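Local coordinates for putative secreted cellulose-binding protein (PDB 4OY6), which probably cleaves cellulose oxidatively as a copper-dependent lytic polysaccharide monooxygenase of family AA10, at residues D111-Y116 against Q147-P152. Residues are numbered along the deposited sequence; the frame is centred on the assembly and turned at random.
Sequences DYFLVY and QNYEIP. With NA (sodium ion), chain L.
CD1 of Ile151 sits over one face of the Phe113 ring, and it gets there through an unstaggered side-chain torsion. The isoleucine's first torsion sets CG1 anti to its carbonyl carbon, and a chi2 of 134°, off the staggered positions, turns CD1 over the ring, while the CG2 branch turns to Val115, whose CG2 lies 4.2 Å from Ile151 CG2. CD1 of Ile151 stands 3.8 Å from the centroid of the Phe113 ring, a CH-pi contact; it lies nearest the root of the ring, with Ile151 CD1 to Phe113 CG at 3.5 Å. At the other end of the phenylalanine, CZ of Phe113 abuts CB of Tyr149 at 3.7 Å. The two rings, with planes at 51° and centroids 5.7 Å apart, meet obliquely, and the tyrosine runs on past the phenylalanine so that its OH hydrogen-bonds with Asp104 and Gly109. Every close contact across the segments is carbon to carbon, and no hydrogen bond joins them. Were Phe113 an alanine, the Ile151 methyl would probably lose the aromatic face beneath it and a gap would open beside Tyr149 CB. Asn148, one residue before Tyr149, binds the sodium ion through OD1 together with His103, whereas Tyr149 packs inward near the copper ligand His108. The axes of segments 112-116 and 148-152 come within 9.6 Å, at 47° between their N-to-C directions, which fits face-to-face packing of two sheets in the immunoglobulin-like beta-sandwich core of the family. Trp168 and Tyr143 also meet the Phe113 ring, and Leu102 of strand 97-104 touches both Phe113 and Ile151; strand 148-154 is an edge strand of its three-stranded sheet, and strand 110-118 lies between strands 134-139 and 161-170 in the other.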
ATOM      1  N   ASP A 111     -14.754  -8.174   4.047  1.00 11.10           N
ATOM      2  CA  ASP A 111     -15.814  -7.626   4.904  1.00 12.78           C
ATOM      3  C   ASP A 111     -16.032  -6.152   4.560  1.00 11.36           C
ATOM      4  O   ASP A 111     -17.160  -5.661   4.568  1.00 13.91           O
ATOM      5  CB  ASP A 111     -15.450  -7.758   6.387  1.00 14.03           C
ATOM      6  CG  ASP A 111     -15.516  -9.190   6.902  1.00 15.28           C
ATOM      7  OD1 ASP A 111     -15.933 -10.119   6.161  1.00 17.45           O
ATOM      8  OD2 ASP A 111     -15.129  -9.360   8.071  1.00 18.09           O
ATOM      9  N   TYR A 112     -14.927  -5.463   4.282  1.00 10.36           N
ATOM     10  CA  TYR A 112     -14.932  -4.071   3.885  1.00 10.55           C
ATOM     11  C   TYR A 112     -13.517  -3.703   3.428  1.00  9.40           C
ATOM     12  O   TYR A 112     -12.542  -4.391   3.761  1.00  9.85           O
ATOM     13  CB  TYR A 112     -15.351  -3.142   5.040  1.00 11.73           C
ATOM     14  CG  TYR A 112     -14.546  -3.275   6.314  1.00 11.68           C
ATOM     15  CD1 TYR A 112     -13.373  -2.559   6.495  1.00 12.77           C
ATOM     16  CD2 TYR A 112     -14.925  -4.152   7.319  1.00 13.33           C
ATOM     17  CE1 TYR A 112     -12.622  -2.684   7.646  1.00 13.38           C
ATOM     18  CE2 TYR A 112     -14.186  -4.263   8.491  1.00 14.37           C
ATOM     19  CZ  TYR A 112     -13.029  -3.542   8.647  1.00 14.63           C
ATOM     20  OH  TYR A 112     -12.283  -3.657   9.787  1.00 17.70           O
ATOM     21  N   PHE A 113     -13.435  -2.600   2.691  1.00  9.27           N
ATOM     22  CA  PHE A 113     -12.206  -1.852   2.461  1.00  8.77           C
ATOM     23  C   PHE A 113     -12.355  -0.469   3.055  1.00  9.00           C
ATOM     24  O   PHE A 113     -13.417   0.141   2.993  1.00 10.45           O
ATOM     25  CB  PHE A 113     -11.914  -1.688   0.961  1.00  9.25           C
ATOM     26  CG  PHE A 113     -11.722  -2.988   0.224  1.00  8.99           C
ATOM     27  CD1 PHE A 113     -10.494  -3.601   0.202  1.00  9.67           C
ATOM     28  CD2 PHE A 113     -12.766  -3.586  -0.466  1.00  9.79           C
ATOM     29  CE1 PHE A 113     -10.301  -4.784  -0.484  1.00 10.02           C
ATOM     30  CE2 PHE A 113     -12.577  -4.777  -1.161  1.00 10.36           C
ATOM     31  CZ  PHE A 113     -11.344  -5.377  -1.161  1.00  9.86           C
ATOM     32  N   LEU A 114     -11.265   0.023   3.627  1.00  8.09           N
ATOM     33  CA  LEU A 114     -11.116   1.439   3.998  1.00  8.91           C
ATOM     34  C   LEU A 114     -10.046   2.010   3.089  1.00  8.74           C
ATOM     35  O   LEU A 114      -8.989   1.409   2.910  1.00 11.76           O
ATOM     36  CB  LEU A 114     -10.690   1.604   5.452  1.00 11.54           C
ATOM     37  CG  LEU A 114     -11.510   0.860   6.483  1.00 14.05           C
ATOM     38  CD1 LEU A 114     -10.880   1.034   7.862  1.00 16.50           C
ATOM     39  CD2 LEU A 114     -12.974   1.248   6.469  1.00 18.22           C
ATOM     40  N   VAL A 115     -10.298   3.191   2.533  1.00  8.14           N
ATOM     41  CA  VAL A 115      -9.296   3.836   1.703  1.00  7.81           C
ATOM     42  C   VAL A 115      -9.088   5.249   2.239  1.00  7.12           C
ATOM     43  O   VAL A 115     -10.039   5.994   2.445  1.00  7.73           O
ATOM     44  CB  VAL A 115      -9.714   3.906   0.216  1.00  8.48           C
ATOM     45  CG1 VAL A 115      -8.576   4.466  -0.614  1.00  9.20           C
ATOM     46  CG2 VAL A 115     -10.149   2.546  -0.305  1.00 10.39           C
ATOM     47  N   TYR A 116      -7.821   5.572   2.460  1.00  7.89           N
ATOM     48  CA  TYR A 116      -7.384   6.877   2.900  1.00  7.64           C
ATOM     49  C   TYR A 116      -6.428   7.472   1.878  1.00  7.52           C
ATOM     50  O   TYR A 116      -5.815   6.764   1.099  1.00  8.13           O
ATOM     51  CB  TYR A 116      -6.637   6.806   4.239  1.00  8.34           C
ATOM     52  CG  TYR A 116      -7.398   6.178   5.372  1.00  9.50           C
ATOM     53  CD1 TYR A 116      -7.421   4.788   5.530  1.00 10.65           C
ATOM     54  CD2 TYR A 116      -8.126   6.944   6.271  1.00 10.76           C
ATOM     55  CE1 TYR A 116      -8.113   4.201   6.558  1.00 14.17           C
ATOM     56  CE2 TYR A 116      -8.833   6.357   7.314  1.00 12.84           C
ATOM     57  CZ  TYR A 116      -8.810   4.986   7.452  1.00 14.80           C
ATOM     58  OH  TYR A 116      -9.507   4.410   8.466  1.00 19.66           O
ATOM     59  N   GLN A 147     -11.178 -13.106  -7.571  1.00 14.72           N
ATOM     60  CA  GLN A 147      -9.750 -12.914  -7.762  1.00 13.71           C
ATOM     61  C   GLN A 147      -9.348 -11.448  -7.893  1.00 12.24           C
ATOM     62  O   GLN A 147      -8.165 -11.132  -7.787  1.00 13.25           O
ATOM     63  CB  GLN A 147      -9.244 -13.697  -8.961  1.00 17.89           C
ATOM     64  CG  GLN A 147      -9.120 -15.182  -8.680  1.00 23.26           C
ATOM     65  CD  GLN A 147      -7.948 -15.751  -9.432  1.00 34.17           C
ATOM     66  OE1 GLN A 147      -7.970 -15.805 -10.657  1.00 49.69           O
ATOM     67  NE2 GLN A 147      -6.893 -16.132  -8.713  1.00 46.33           N
ATOM     68  N   ASN A 148     -10.319 -10.565  -8.139  1.00 12.60           N
ATOM     69  CA  ASN A 148     -10.047  -9.144  -8.205  1.00 12.53           C
ATOM     70  C   ASN A 148     -11.164  -8.379  -7.507  1.00 12.39           C
ATOM     71  O   ASN A 148     -12.323  -8.759  -7.614  1.00 14.79           O
ATOM     72  CB  ASN A 148      -9.907  -8.702  -9.667  1.00 15.05           C
ATOM     73  CG  ASN A 148      -8.774  -9.414 -10.366  1.00 16.56           C
ATOM     74  OD1 ASN A 148      -7.601  -9.045 -10.211  1.00 17.05           O
ATOM     75  ND2 ASN A 148      -9.101 -10.471 -11.109  1.00 18.48           N
ATOM     76  N   TYR A 149     -10.796  -7.298  -6.831  1.00 11.00           N
ATOM     77  CA  TYR A 149     -11.756  -6.361  -6.235  1.00 10.62           C
ATOM     78  C   TYR A 149     -11.441  -4.971  -6.764  1.00 10.53           C
ATOM     79  O   TYR A 149     -10.266  -4.583  -6.824  1.00 11.91           O
ATOM     80  CB  TYR A 149     -11.676  -6.355  -4.691  1.00 11.08           C
ATOM     81  CG  TYR A 149     -11.615  -7.736  -4.082  1.00 11.37           C
ATOM     82  CD1 TYR A 149     -12.706  -8.591  -4.126  1.00 11.92           C
ATOM     83  CD2 TYR A 149     -10.462  -8.198  -3.492  1.00 10.76           C
ATOM     84  CE1 TYR A 149     -12.620  -9.875  -3.607  1.00 11.94           C
ATOM     85  CE2 TYR A 149     -10.379  -9.461  -2.953  1.00 11.32           C
ATOM     86  CZ  TYR A 149     -11.454 -10.311  -3.024  1.00 11.05           C
ATOM     87  OH  TYR A 149     -11.369 -11.595  -2.521  1.00 12.83           O
ATOM     88  N   GLU A 150     -12.470  -4.209  -7.101  1.00 10.74           N
ATOM     89  CA  GLU A 150     -12.312  -2.833  -7.526  1.00 10.55           C
ATOM     90  C   GLU A 150     -13.099  -1.891  -6.618  1.00 10.04           C
ATOM     91  O   GLU A 150     -14.293  -2.138  -6.331  1.00 12.59           O
ATOM     92  CB  GLU A 150     -12.783  -2.650  -8.974  1.00 13.33           C
ATOM     93  CG  GLU A 150     -11.908  -3.368  -9.974  1.00 16.66           C
ATOM     94  CD  GLU A 150     -12.174  -3.007 -11.416  1.00 23.97           C
ATOM     95  OE1 GLU A 150     -13.073  -2.202 -11.710  1.00 31.20           O
ATOM     96  OE2 GLU A 150     -11.449  -3.535 -12.275  1.00 32.39           O
ATOM     97  N   ILE A 151     -12.424  -0.853  -6.146  1.00  9.86           N
ATOM     98  CA  ILE A 151     -13.034   0.178  -5.322  1.00 10.08           C
ATOM     99  C   ILE A 151     -12.989   1.489  -6.107  1.00  9.17           C
ATOM    100  O   ILE A 151     -11.908   2.024  -6.339  1.00  9.83           O
ATOM    101  CB  ILE A 151     -12.317   0.405  -3.983  1.00 11.27           C
ATOM    102  CG1 ILE A 151     -12.152  -0.897  -3.204  1.00 14.17           C
ATOM    103  CG2 ILE A 151     -13.083   1.433  -3.162  1.00 11.88           C
ATOM    104  CD1 ILE A 151     -10.792  -1.097  -2.632  1.00 20.70           C
ATOM    105  N   PRO A 152     -14.152   1.994  -6.536  1.00  9.37           N
ATOM    106  CA  PRO A 152     -14.177   3.262  -7.283  1.00  9.60           C
ATOM    107  C   PRO A 152     -14.089   4.412  -6.314  1.00  9.70           C
ATOM    108  O   PRO A 152     -15.030   4.678  -5.574  1.00 12.74           O
ATOM    109  CB  PRO A 152     -15.514   3.227  -8.001  1.00 13.28           C
ATOM    110  CG  PRO A 152     -16.377   2.366  -7.130  1.00 15.94           C
ATOM    111  CD  PRO A 152     -15.494   1.410  -6.387  1.00 12.66           C
TER
HETATM  112 NA    NA L 311      -5.988  -9.775 -11.015  1.00 20.07          NA
HETATM  113  O   HOH W   1      -4.835  -8.137 -11.481  1.00 28.69           O